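Local structure of putative acetyltransferase (Nocardia farcinica, 3D9W) at residues P4-P7 with A8-W11; H10-G13 with A14-D17; Y43-T46 with T47-F51; L69-K72 with L73-R77; G87-A90 with A91-R95. The protein probably transfers an acetyl group from acetyl-CoA to arylamine substrates, as arylamine N-acetyltransferases do. All coordinates share one frame; numbering follows the deposited sequence.

Overall arrangement
All five contacts are local, joining residues a few positions apart, and they lie in the N-terminal, largely helical part of the fold. Interaction 1 is a surface contact in the leading loop, its centre about 23 Å from the centre of the chain, and combines one CH-pi contact with turn bonds. Interaction 2 continues that loop toward helix 18-25 and is partly buried, closed by a beta turn and tied by side chains of helices 66-73 and 82-95 to its backbone. Interactions 3 and 4 both lie at the C-terminal end of a helix, 35-48 and 66-73, where hydroxyl groups and doubly used carbonyls finish the helical bonding. Interaction 5 is the buried one: regular, apolar helix packing in helix 82-95, which touches the other four.

Interaction 1 (P4-P7 with A8-W11); sequences PDDP and AYHW
The pyrrolidine ring of Pro-4 sits on one face of the Tyr-9 ring, with CG 3.9 Å from the ring centroid and only 10° off the normal. The two side chains meet at about a right angle, a CH-pi contact centred on the phenol. On the same aromatic ring, Asp-6 O lies at the edge, close to the plane. The carbonyl of Pro-4 is also used: His-10 NE2 donates to Pro-4 O over 3.3 Å with a bent N-H geometry of 136°, the acceptor staying near the imidazole plane. His-10 CG stands anti to its carbonyl carbon (chi1 -51°), which swings the imidazole back over the chain toward Pro-4. Beneath these side chains the backbone turns tightly. Tyr-9 N donates to Asp-6 O at 2.8 Å and His-10 N to Pro-7 O at 3.1 Å, both across three residues. Further out, Tyr-199 meets Tyr-9 edge-to-face, and Arg-200 NE bonds His-10 O, fastening the exit of the turn to the region of helix 200-212. Two successive i to i+3 bonds, accepted by Asp-6 and then Pro-7, are those of a short 3-10 turn, here in the loop that leads to helix 18-25.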
loop_
_atom_site.group_PDB
_atom_site.type_symbol
_atom_site.label_atom_id
_atom_site.label_comp_id
_atom_site.label_asym_id
_atom_site.label_seq_id
_atom_site.Cartn_x
_atom_site.Cartn_y
_atom_site.Cartn_z
ATOM N N PRO A 4 11.920 1.833 23.096
ATOM C CA PRO A 4 11.043 1.950 24.297
ATOM C C PRO A 4 10.160 0.716 24.426
ATOM O O PRO A 4 10.224 -0.203 23.599
ATOM C CB PRO A 4 10.171 3.193 24.132
ATOM C CG PRO A 4 11.012 4.017 23.138
ATOM C CD PRO A 4 11.675 2.972 22.189
ATOM N N ASP A 5 9.324 0.694 25.454
ATOM C CA ASP A 5 8.460 -0.450 25.630
ATOM C C ASP A 5 6.981 -0.091 25.615
ATOM O O ASP A 5 6.127 -0.970 25.449
ATOM C CB ASP A 5 8.801 -1.178 26.917
ATOM C CG ASP A 5 8.462 -2.637 26.837
ATOM O OD1 ASP A 5 8.609 -3.357 27.861
ATOM O OD2 ASP A 5 8.051 -3.068 25.728
ATOM N N ASP A 6 6.664 1.189 25.792
ATOM C CA ASP A 6 5.266 1.595 25.761
ATOM C C ASP A 6 4.658 1.062 24.449
ATOM O O ASP A 6 5.238 1.236 23.372
ATOM C CB ASP A 6 5.169 3.123 25.814
ATOM C CG ASP A 6 3.734 3.618 25.957
ATOM O OD1 ASP A 6 2.935 3.424 25.011
ATOM O OD2 ASP A 6 3.413 4.191 27.024
ATOM N N PRO A 7 3.491 0.400 24.526
ATOM C CA PRO A 7 2.819 -0.155 23.345
ATOM C C PRO A 7 2.601 0.881 22.249
ATOM O O PRO A 7 2.325 0.543 21.100
ATOM C CB PRO A 7 1.507 -0.684 23.916
ATOM C CG PRO A 7 1.235 0.256 25.062
ATOM C CD PRO A 7 2.597 0.351 25.698
ATOM N N ALA A 8 2.731 2.147 22.621
ATOM C CA ALA A 8 2.569 3.233 21.680
ATOM C C ALA A 8 3.653 3.157 20.603
ATOM O O ALA A 8 3.440 3.560 19.457
ATOM C CB ALA A 8 2.642 4.573 22.409
ATOM N N TYR A 9 4.813 2.627 20.957
ATOM C CA TYR A 9 5.896 2.552 19.993
ATOM C C TYR A 9 5.906 1.272 19.181
ATOM O O TYR A 9 6.862 1.010 18.445
ATOM C CB TYR A 9 7.238 2.709 20.705
ATOM C CG TYR A 9 7.382 4.014 21.438
ATOM C CD1 TYR A 9 6.806 4.200 22.694
ATOM C CD2 TYR A 9 8.069 5.075 20.864
ATOM C CE1 TYR A 9 6.911 5.421 23.361
ATOM C CE2 TYR A 9 8.180 6.298 21.517
ATOM C CZ TYR A 9 7.599 6.467 22.761
ATOM O OH TYR A 9 7.688 7.691 23.380
ATOM N N HIS A 10 4.846 0.482 19.299
ATOM C CA HIS A 10 4.780 -0.782 18.575
ATOM C C HIS A 10 3.539 -0.906 17.699
ATOM O O HIS A 10 2.879 0.094 17.420
ATOM C CB HIS A 10 4.900 -1.914 19.585
ATOM C CG HIS A 10 6.072 -1.753 20.499
ATOM N ND1 HIS A 10 7.307 -2.305 20.234
ATOM C CD2 HIS A 10 6.219 -1.029 21.636
ATOM C CE1 HIS A 10 8.165 -1.926 21.168
ATOM N NE2 HIS A 10 7.530 -1.151 22.028
ATOM N N TRP A 11 3.192 -2.112 17.270
ATOM C CA TRP A 11 2.056 -2.213 16.367
ATOM C C TRP A 11 0.869 -3.078 16.748
ATOM O O TRP A 11 0.229 -3.666 15.876
ATOM C CB TRP A 11 2.587 -2.613 14.999
ATOM C CG TRP A 11 3.719 -1.728 14.630
ATOM C CD1 TRP A 11 5.031 -1.869 14.996
ATOM C CD2 TRP A 11 3.628 -0.473 13.955
ATOM N NE1 TRP A 11 5.758 -0.774 14.598
ATOM C CE2 TRP A 11 4.918 0.100 13.956
ATOM C CE3 TRP A 11 2.579 0.229 13.347
ATOM C CZ2 TRP A 11 5.182 1.342 13.372
ATOM C CZ3 TRP A 11 2.845 1.465 12.766
ATOM C CH2 TRP A 11 4.130 2.007 12.784
#

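Interaction 2 (H10-G13 with A14-D17); sequences HWNG and AELD
Asn-12 and Glu-15 each carry CG anti to the carbonyl carbon (chi1 -58° and -50°), and this shared choice lays the two side chains next to each other, pointing the same way. The Glu-15 chain is extended past CG, so that its carboxylate draws alongside Asn-12, with OE2 doing the touching, against CB and CG of Asn-12. Amide and carboxylate planes are turned 54° apart. Although Asn-12 ND2 is 3.5 Å from Glu-15 OE2, the angle is poor for a hydrogen bond, and the pair is better read as adjacent polar groups packed by their flanks. The hydrogen bond of the turn lies instead in the backbone of Gly-13 and Leu-16. Asn-12 has a left-handed conformation, after which Gly-13 to Leu-16 form a type I beta turn closed by Leu-16 N donating to Gly-13 O at 3.0 Å, from well above the carbonyl plane.

The Gly-13 carbonyl has a second partner in Arg-95 NH1, while Glu-94 takes the amides of Trp-11 and Gly-13 with its two carboxylate oxygens, pinning the turn to the end of helix 82-95. Leu-16 turns its side chain onto Leu-88 and Ala-92 of that helix. Beyond the turn, Asp-17 occupies the N-cap position, and its OD1 accepts from Ala-20 N at the start of helix 18-25. The chemistry is thus divided: from helix 82-95 an acidic side chain takes backbone N-H groups and a basic one a backbone carbonyl, in a segment without regular secondary structure, so that its course rests on polar bonds to its neighbours as well as on its own turn.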
loop_
_atom_site.group_PDB
_atom_site.type_symbol
_atom_site.label_atom_id
_atom_site.label_comp_id
_atom_site.label_asym_id
_atom_site.label_seq_id
_atom_site.Cartn_x
_atom_site.Cartn_y
_atom_site.Cartn_z
ATOM N N HIS A 10 4.846 0.482 19.299
ATOM C CA HIS A 10 4.780 -0.782 18.575
ATOM C C HIS A 10 3.539 -0.906 17.699
ATOM O O HIS A 10 2.879 0.094 17.420
ATOM C CB HIS A 10 4.900 -1.914 19.585
ATOM C CG HIS A 10 6.072 -1.753 20.499
ATOM N ND1 HIS A 10 7.307 -2.305 20.234
ATOM C CD2 HIS A 10 6.219 -1.029 21.636
ATOM C CE1 HIS A 10 8.165 -1.926 21.168
ATOM N NE2 HIS A 10 7.530 -1.151 22.028
ATOM N N TRP A 11 3.192 -2.112 17.270
ATOM C CA TRP A 11 2.056 -2.213 16.367
ATOM C C TRP A 11 0.869 -3.078 16.748
ATOM O O TRP A 11 0.229 -3.666 15.876
ATOM C CB TRP A 11 2.587 -2.613 14.999
ATOM C CG TRP A 11 3.719 -1.728 14.630
ATOM C CD1 TRP A 11 5.031 -1.869 14.996
ATOM C CD2 TRP A 11 3.628 -0.473 13.955
ATOM N NE1 TRP A 11 5.758 -0.774 14.598
ATOM C CE2 TRP A 11 4.918 0.100 13.956
ATOM C CE3 TRP A 11 2.579 0.229 13.347
ATOM C CZ2 TRP A 11 5.182 1.342 13.372
ATOM C CZ3 TRP A 11 2.845 1.465 12.766
ATOM C CH2 TRP A 11 4.130 2.007 12.784
ATOM N N ASN A 12 0.571 -3.132 18.046
ATOM C CA ASN A 12 -0.542 -3.919 18.568
ATOM C C ASN A 12 -0.695 -5.279 17.903
ATOM O O ASN A 12 -1.786 -5.621 17.450
ATOM C CB ASN A 12 -1.865 -3.148 18.432
ATOM C CG ASN A 12 -1.836 -1.798 19.146
ATOM O OD1 ASN A 12 -1.236 -1.661 20.232
ATOM N ND2 ASN A 12 -2.494 -0.794 18.549
ATOM N N GLY A 13 0.386 -6.052 17.842
ATOM C CA GLY A 13 0.318 -7.365 17.227
ATOM C C GLY A 13 -0.621 -8.312 17.961
ATOM O O GLY A 13 -1.241 -9.195 17.356
ATOM N N ALA A 14 -0.738 -8.132 19.272
ATOM C CA ALA A 14 -1.609 -8.983 20.069
ATOM C C ALA A 14 -3.021 -9.032 19.496
ATOM O O ALA A 14 -3.543 -10.106 19.206
ATOM C CB ALA A 14 -1.649 -8.485 21.501
ATOM N N GLU A 15 -3.628 -7.864 19.323
ATOM C CA GLU A 15 -4.991 -7.754 18.811
ATOM C C GLU A 15 -5.243 -8.351 17.438
ATOM O O GLU A 15 -6.366 -8.291 16.948
ATOM C CB GLU A 15 -5.410 -6.288 18.767
ATOM C CG GLU A 15 -5.160 -5.531 20.053
ATOM C CD GLU A 15 -5.428 -4.056 19.892
ATOM O OE1 GLU A 15 -6.604 -3.685 19.678
ATOM O OE2 GLU A 15 -4.457 -3.269 19.967
ATOM N N LEU A 16 -4.212 -8.919 16.818
ATOM C CA LEU A 16 -4.336 -9.507 15.476
ATOM C C LEU A 16 -4.658 -10.993 15.486
ATOM O O LEU A 16 -4.104 -11.757 16.273
ATOM C CB LEU A 16 -3.035 -9.304 14.688
ATOM C CG LEU A 16 -2.920 -9.956 13.305
ATOM C CD1 LEU A 16 -3.662 -9.128 12.272
ATOM C CD2 LEU A 16 -1.456 -10.081 12.918
ATOM N N ASP A 17 -5.568 -11.407 14.616
ATOM C CA ASP A 17 -5.888 -12.824 14.520
ATOM C C ASP A 17 -4.889 -13.311 13.484
ATOM O O ASP A 17 -5.176 -13.325 12.287
ATOM C CB ASP A 17 -7.308 -13.043 14.010
ATOM C CG ASP A 17 -7.675 -14.514 13.942
ATOM O OD1 ASP A 17 -6.782 -15.353 13.658
ATOM O OD2 ASP A 17 -8.864 -14.834 14.163
#

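Interaction 3 (Y43-T46 with T47-F51); sequences YRHT and TAIPF
Ile-49 CG1 rests over one face of the His-45 imidazole, 3.6 Å above the plane and offset toward the rim, in a CH-pi contact. With CG anti to the backbone N (chi1 -171°), the His-45 ring leans forward along the helix, far enough to meet the residue one turn later. The Phe-89 ring meets this imidazole at about 90°, and both ring nitrogens are bonded, ND1 to Tyr-21 OH and NE2 to Asn-85 OD1, which fixes the rotation of the ring. The other flat group, the Tyr-43 ring, stands 4.0 Å from Thr-47 OG1 through CD1, neither face-on nor edge-on.

Thr-47 grips Tyr-43 O twice: OG1 donates at 2.8 Å and N at 3.1 Å, from opposite faces of the carbonyl plane. His-45 O is likewise shared. Ile-49 N reaches it at 3.0 Å in the carbonyl plane, whereas Ala-48 N, at 3.1 Å, approaches from well above. The mixture of three- and four-residue spacings marks the weakly bonded last turn of helix 35-48. From here the chain passes beside helix 18-25, where Arg-24 touches Ile-49 and Pro-50, and Phe-51 pairs through its backbone with Gln-225 of strand 223-227.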
loop_
_atom_site.group_PDB
_atom_site.type_symbol
_atom_site.label_atom_id
_atom_site.label_comp_id
_atom_site.label_asym_id
_atom_site.label_seq_id
_atom_site.Cartn_x
_atom_site.Cartn_y
_atom_site.Cartn_z
ATOM N N TYR A 43 4.876 -10.722 -0.551
ATOM C CA TYR A 43 4.321 -11.204 -1.800
ATOM C C TYR A 43 2.835 -11.570 -1.682
ATOM O O TYR A 43 2.004 -11.111 -2.470
ATOM C CB TYR A 43 5.145 -12.406 -2.258
ATOM C CG TYR A 43 4.719 -13.023 -3.565
ATOM C CD1 TYR A 43 3.579 -13.824 -3.640
ATOM C CD2 TYR A 43 5.481 -12.846 -4.717
ATOM C CE1 TYR A 43 3.208 -14.446 -4.830
ATOM C CE2 TYR A 43 5.126 -13.460 -5.913
ATOM C CZ TYR A 43 3.988 -14.264 -5.962
ATOM O OH TYR A 43 3.646 -14.905 -7.131
ATOM N N ARG A 44 2.503 -12.389 -0.689
ATOM C CA ARG A 44 1.125 -12.822 -0.479
ATOM C C ARG A 44 0.174 -11.651 -0.288
ATOM O O ARG A 44 -0.881 -11.592 -0.916
ATOM C CB ARG A 44 1.039 -13.734 0.749
ATOM C CG ARG A 44 1.860 -15.002 0.672
ATOM C CD ARG A 44 1.472 -15.826 -0.529
ATOM N NE ARG A 44 2.096 -17.145 -0.504
ATOM C CZ ARG A 44 2.000 -18.031 -1.489
ATOM N NH1 ARG A 44 1.302 -17.733 -2.577
ATOM N NH2 ARG A 44 2.606 -19.207 -1.387
ATOM N N HIS A 45 0.560 -10.731 0.595
ATOM C CA HIS A 45 -0.238 -9.548 0.916
ATOM C C HIS A 45 -0.424 -8.629 -0.281
ATOM O O HIS A 45 -1.547 -8.295 -0.643
ATOM C CB HIS A 45 0.418 -8.769 2.067
ATOM C CG HIS A 45 -0.425 -7.656 2.622
ATOM N ND1 HIS A 45 -0.754 -7.569 3.958
ATOM C CD2 HIS A 45 -0.980 -6.572 2.031
ATOM C CE1 HIS A 45 -1.473 -6.480 4.165
ATOM N NE2 HIS A 45 -1.624 -5.858 3.012
ATOM N N THR A 46 0.671 -8.215 -0.896
ATOM C CA THR A 46 0.565 -7.319 -2.033
ATOM C C THR A 46 -0.232 -7.896 -3.181
ATOM O O THR A 46 -0.829 -7.149 -3.945
ATOM C CB THR A 46 1.947 -6.911 -2.555
ATOM O OG1 THR A 46 2.731 -8.086 -2.806
ATOM C CG2 THR A 46 2.643 -6.012 -1.537
ATOM N N THR A 47 -0.253 -9.221 -3.306
ATOM C CA THR A 47 -0.988 -9.852 -4.409
ATOM C C THR A 47 -2.350 -10.401 -4.013
ATOM O O THR A 47 -3.078 -10.933 -4.849
ATOM C CB THR A 47 -0.173 -10.993 -5.070
ATOM O OG1 THR A 47 0.030 -12.055 -4.138
ATOM C CG2 THR A 47 1.173 -10.476 -5.536
ATOM N N ALA A 48 -2.695 -10.251 -2.740
ATOM C CA ALA A 48 -3.967 -10.739 -2.240
ATOM C C ALA A 48 -4.946 -9.622 -1.881
ATOM O O ALA A 48 -6.115 -9.667 -2.276
ATOM C CB ALA A 48 -3.737 -11.631 -1.028
ATOM N N ILE A 49 -4.467 -8.619 -1.145
ATOM C CA ILE A 49 -5.322 -7.519 -0.692
ATOM C C ILE A 49 -5.581 -6.420 -1.721
ATOM O O ILE A 49 -4.643 -5.897 -2.314
ATOM C CB ILE A 49 -4.716 -6.848 0.564
ATOM C CG1 ILE A 49 -4.325 -7.915 1.591
ATOM C CG2 ILE A 49 -5.712 -5.867 1.166
ATOM C CD1 ILE A 49 -5.470 -8.789 2.029
ATOM N N PRO A 50 -6.862 -6.064 -1.953
ATOM C CA PRO A 50 -7.196 -5.010 -2.915
ATOM C C PRO A 50 -6.835 -3.612 -2.380
ATOM O O PRO A 50 -6.642 -3.419 -1.181
ATOM C CB PRO A 50 -8.711 -5.170 -3.092
ATOM C CG PRO A 50 -8.950 -6.588 -2.814
ATOM C CD PRO A 50 -8.069 -6.830 -1.610
ATOM N N PHE A 51 -6.742 -2.642 -3.276
ATOM C CA PHE A 51 -6.442 -1.277 -2.879
ATOM C C PHE A 51 -7.663 -0.409 -3.189
ATOM O O PHE A 51 -8.215 -0.476 -4.283
ATOM C CB PHE A 51 -5.228 -0.766 -3.636
ATOM C CG PHE A 51 -4.867 0.643 -3.312
ATOM C CD1 PHE A 51 -5.599 1.705 -3.840
ATOM C CD2 PHE A 51 -3.789 0.917 -2.485
ATOM C CE1 PHE A 51 -5.258 3.018 -3.553
ATOM C CE2 PHE A 51 -3.438 2.226 -2.190
ATOM C CZ PHE A 51 -4.174 3.281 -2.726
HETATM O O HOH W 1 -3.735 -6.753 -4.724
#

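Interaction 4 (L69-K72 with L73-R77); sequences LQDK and LVHSR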
loop_
_atom_site.group_PDB
_atom_site.type_symbol
_atom_site.label_atom_id
_atom_site.label_comp_id
_atom_site.label_asym_id
_atom_site.label_seq_id
_atom_site.Cartn_x
_atom_site.Cartn_y
_atom_site.Cartn_z
ATOM N N LEU A 69 -9.680 -2.906 10.674
ATOM C CA LEU A 69 -8.768 -3.396 9.647
ATOM C C LEU A 69 -8.931 -4.886 9.372
ATOM O O LEU A 69 -8.753 -5.330 8.239
ATOM C CB LEU A 69 -7.315 -3.125 10.031
ATOM C CG LEU A 69 -6.804 -1.688 10.104
ATOM C CD1 LEU A 69 -5.279 -1.740 10.207
ATOM C CD2 LEU A 69 -7.216 -0.897 8.869
ATOM N N GLN A 70 -9.265 -5.659 10.401
ATOM C CA GLN A 70 -9.439 -7.090 10.224
ATOM C C GLN A 70 -10.809 -7.464 9.684
ATOM O O GLN A 70 -10.927 -8.402 8.906
ATOM C CB GLN A 70 -9.200 -7.823 11.541
ATOM C CG GLN A 70 -7.760 -7.803 11.993
ATOM C CD GLN A 70 -7.518 -8.682 13.202
ATOM O OE1 GLN A 70 -7.662 -9.904 13.141
ATOM N NE2 GLN A 70 -7.153 -8.063 14.314
ATOM N N ASP A 71 -11.847 -6.748 10.093
ATOM C CA ASP A 71 -13.187 -7.073 9.607
ATOM C C ASP A 71 -13.365 -6.652 8.146
ATOM O O ASP A 71 -14.183 -7.222 7.416
ATOM C CB ASP A 71 -14.276 -6.404 10.474
ATOM C CG ASP A 71 -14.415 -7.047 11.869
ATOM O OD1 ASP A 71 -14.387 -8.300 11.976
ATOM O OD2 ASP A 71 -14.573 -6.300 12.860
ATOM N N LYS A 72 -12.576 -5.664 7.731
ATOM C CA LYS A 72 -12.623 -5.123 6.378
ATOM C C LYS A 72 -11.687 -5.845 5.400
ATOM O O LYS A 72 -12.118 -6.320 4.345
ATOM C CB LYS A 72 -12.263 -3.642 6.437
ATOM C CG LYS A 72 -12.390 -2.888 5.133
ATOM C CD LYS A 72 -11.981 -1.441 5.343
ATOM C CE LYS A 72 -12.245 -0.567 4.139
ATOM N NZ LYS A 72 -11.896 0.839 4.461
ATOM N N LEU A 73 -10.410 -5.939 5.768
ATOM C CA LEU A 73 -9.401 -6.563 4.912
ATOM C C LEU A 73 -9.227 -8.072 5.008
ATOM O O LEU A 73 -8.725 -8.691 4.069
ATOM C CB LEU A 73 -8.048 -5.897 5.155
ATOM C CG LEU A 73 -8.056 -4.372 5.115
ATOM C CD1 LEU A 73 -6.631 -3.874 5.084
ATOM C CD2 LEU A 73 -8.811 -3.889 3.899
ATOM N N VAL A 74 -9.628 -8.667 6.130
ATOM C CA VAL A 74 -9.486 -10.111 6.307
ATOM C C VAL A 74 -10.814 -10.858 6.264
ATOM O O VAL A 74 -10.859 -12.011 5.840
ATOM C CB VAL A 74 -8.766 -10.456 7.651
ATOM C CG1 VAL A 74 -8.730 -11.968 7.859
ATOM C CG2 VAL A 74 -7.348 -9.899 7.649
ATOM N N HIS A 75 -11.896 -10.213 6.685
ATOM C CA HIS A 75 -13.194 -10.887 6.698
ATOM C C HIS A 75 -14.233 -10.349 5.735
ATOM O O HIS A 75 -15.406 -10.698 5.841
ATOM C CB HIS A 75 -13.779 -10.857 8.105
ATOM C CG HIS A 75 -12.868 -11.430 9.133
ATOM N ND1 HIS A 75 -12.444 -12.739 9.096
ATOM C CD2 HIS A 75 -12.255 -10.861 10.196
ATOM C CE1 HIS A 75 -11.604 -12.953 10.094
ATOM N NE2 HIS A 75 -11.472 -11.829 10.775
ATOM N N SER A 76 -13.821 -9.495 4.809
ATOM C CA SER A 76 -14.752 -8.941 3.838
ATOM C C SER A 76 -14.054 -8.777 2.515
ATOM O O SER A 76 -12.828 -8.855 2.434
ATOM C CB SER A 76 -15.281 -7.577 4.292
ATOM O OG SER A 76 -16.077 -7.697 5.458
ATOM N N ARG A 77 -14.842 -8.551 1.473
ATOM C CA ARG A 77 -14.293 -8.349 0.146
ATOM C C ARG A 77 -14.125 -6.867 -0.013
ATOM O O ARG A 77 -14.872 -6.214 -0.726
ATOM C CB ARG A 77 -15.244 -8.892 -0.908
ATOM C CG ARG A 77 -15.432 -10.394 -0.812
ATOM C CD ARG A 77 -14.838 -11.055 -2.012
ATOM N NE ARG A 77 -15.567 -10.655 -3.207
ATOM C CZ ARG A 77 -15.109 -10.797 -4.445
ATOM N NH1 ARG A 77 -13.907 -11.330 -4.668
ATOM N NH2 ARG A 77 -15.862 -10.410 -5.462
#
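Gln-70 O is gripped by two backbone amides at the end of helix 66-73. Val-74 N donates to it at 3.1 Å, while His-75 N, at 3.0 Å and an angle of 130°, adds a weak bond. The second has an i to i+5 spacing like that of a pi-type turn, consistent with the helix opening as it ends; one residue earlier, Leu-73 N to Leu-69 O (3.0 Å) still has the regular i to i+4 spacing. The next carbonyl is taken by a side chain: Ser-76 OG donates to Asp-71 O at 2.8 Å, nearly along the C=O axis. Ser-76 OG is anti to its own carbonyl carbon (chi1 -66°), which turns the hydroxyl back onto the helix end.

His-75 packs beside the same terminus. Val-74 CG1 covers one face of its ring, offset toward the rim, and Asp-71 OD1 comes within 3.8 Å of His-75 CD2 with the carboxylate turned 46° from the ring. Asp-71 OD1 and His-75 NE2 are not in contact. Lys-72 extends fully, its CG alongside Leu-73 CD2, to a salt bridge with Glu-84. The Gln-70 amide bonds Glu-15 O and Asp-17 N, tying this helix to the N-terminal loop. Carbonyls at a C-terminal helix end no longer find partners by regular helical bonding. Here one is served by two amides and the next by a serine hydroxyl, so the chain can leave the helix with these oxygens satisfied.

Interaction 5 (G87-A90 with A91-R95); sequences GLFA and AALER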
loop_
_atom_site.group_PDB
_atom_site.type_symbol
_atom_site.label_atom_id
_atom_site.label_comp_id
_atom_site.label_asym_id
_atom_site.label_seq_id
_atom_site.Cartn_x
_atom_site.Cartn_y
_atom_site.Cartn_z
ATOM N N GLY A 87 -0.705 -0.853 8.420
ATOM C CA GLY A 87 -1.079 -1.073 9.807
ATOM C C GLY A 87 -1.330 -2.529 10.134
ATOM O O GLY A 87 -0.965 -3.028 11.205
ATOM N N LEU A 88 -1.959 -3.217 9.193
ATOM C CA LEU A 88 -2.264 -4.625 9.368
ATOM C C LEU A 88 -0.991 -5.440 9.208
ATOM O O LEU A 88 -0.710 -6.338 10.007
ATOM C CB LEU A 88 -3.299 -5.066 8.335
ATOM C CG LEU A 88 -3.871 -6.468 8.491
ATOM C CD1 LEU A 88 -4.567 -6.570 9.834
ATOM C CD2 LEU A 88 -4.836 -6.758 7.347
ATOM N N PHE A 89 -0.217 -5.115 8.177
ATOM C CA PHE A 89 1.033 -5.818 7.904
ATOM C C PHE A 89 2.014 -5.685 9.067
ATOM O O PHE A 89 2.719 -6.630 9.405
ATOM C CB PHE A 89 1.676 -5.286 6.621
ATOM C CG PHE A 89 2.721 -6.195 6.050
ATOM C CD1 PHE A 89 2.365 -7.411 5.479
ATOM C CD2 PHE A 89 4.060 -5.853 6.099
ATOM C CE1 PHE A 89 3.335 -8.272 4.962
ATOM C CE2 PHE A 89 5.026 -6.706 5.586
ATOM C CZ PHE A 89 4.665 -7.915 5.019
ATOM N N ALA A 90 2.055 -4.512 9.686
ATOM C CA ALA A 90 2.961 -4.303 10.811
ATOM C C ALA A 90 2.605 -5.230 11.982
ATOM O O ALA A 90 3.485 -5.841 12.595
ATOM C CB ALA A 90 2.914 -2.843 11.252
ATOM N N ALA A 91 1.312 -5.327 12.284
ATOM C CA ALA A 91 0.839 -6.187 13.363
ATOM C C ALA A 91 1.320 -7.624 13.151
ATOM O O ALA A 91 1.855 -8.243 14.067
ATOM C CB ALA A 91 -0.666 -6.147 13.427
ATOM N N ALA A 92 1.139 -8.145 11.942
ATOM C CA ALA A 92 1.568 -9.498 11.626
ATOM C C ALA A 92 3.076 -9.645 11.786
ATOM O O ALA A 92 3.555 -10.579 12.425
ATOM C CB ALA A 92 1.166 -9.850 10.216
ATOM N N LEU A 93 3.819 -8.714 11.197
ATOM C CA LEU A 93 5.276 -8.728 11.272
ATOM C C LEU A 93 5.722 -8.841 12.715
ATOM O O LEU A 93 6.510 -9.713 13.061
ATOM C CB LEU A 93 5.857 -7.451 10.664
ATOM C CG LEU A 93 5.711 -7.310 9.158
ATOM C CD1 LEU A 93 6.308 -5.991 8.714
ATOM C CD2 LEU A 93 6.407 -8.466 8.479
ATOM N N GLU A 94 5.212 -7.951 13.554
ATOM C CA GLU A 94 5.555 -7.947 14.968
ATOM C C GLU A 94 5.271 -9.327 15.560
ATOM O O GLU A 94 6.150 -9.977 16.136
ATOM C CB GLU A 94 4.728 -6.890 15.691
ATOM C CG GLU A 94 5.190 -6.604 17.087
ATOM C CD GLU A 94 4.465 -5.425 17.683
ATOM O OE1 GLU A 94 3.258 -5.556 17.975
ATOM O OE2 GLU A 94 5.098 -4.357 17.846
ATOM N N ARG A 95 4.030 -9.769 15.396
ATOM C CA ARG A 95 3.612 -11.065 15.893
ATOM C C ARG A 95 4.610 -12.177 15.600
ATOM O O ARG A 95 4.923 -12.974 16.478
ATOM C CB ARG A 95 2.246 -11.420 15.312
ATOM C CG ARG A 95 1.124 -10.704 16.017
ATOM C CD ARG A 95 1.116 -11.085 17.490
ATOM N NE ARG A 95 0.787 -12.500 17.656
ATOM C CZ ARG A 95 -0.441 -13.002 17.560
ATOM N NH1 ARG A 95 -1.475 -12.208 17.308
ATOM N NH2 ARG A 95 -0.631 -14.305 17.699
#
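Phe-89 and Leu-93 meet at the i to i+4 spacing of an alpha helix, on one side of helix 82-95. Their side chains cross obliquely. Leu-93 CD1 lies 3.5 Å from Phe-89 CD2, and Leu-93 CD2 is 3.7 Å from Phe-89 CE2, so both methyls of the leucine bear on the same flank of the ring, neither squarely over its face nor at its edge. Different first torsions bring them together: Phe-89 places CG anti to its backbone N (chi1 -163°), leaning the ring toward the following turn, while Leu-93 holds CG beside its own N (chi1 -69°), directing it back.

The pair faces helix 35-48, where Leu-41 touches both side chains, Val-42 packs on Phe-89 and Leu-38 on Leu-93. On other sides of the helix, Leu-88 packs on Leu-66 and Leu-73 of helix 66-73 and on Tyr-21 of helix 18-25, and Ala-91 also touches Leu-66. Ala-90 touches Trp-11 and Ala-92 touches Tyr-21. Among the backbone bonds, Ala-91 N to Gly-87 O is weak (3.4 Å), Leu-93 N lies 3.0 Å from Phe-89 O, and Glu-94 N reaches Ala-90 O at 2.9 Å and a nearly straight 175°.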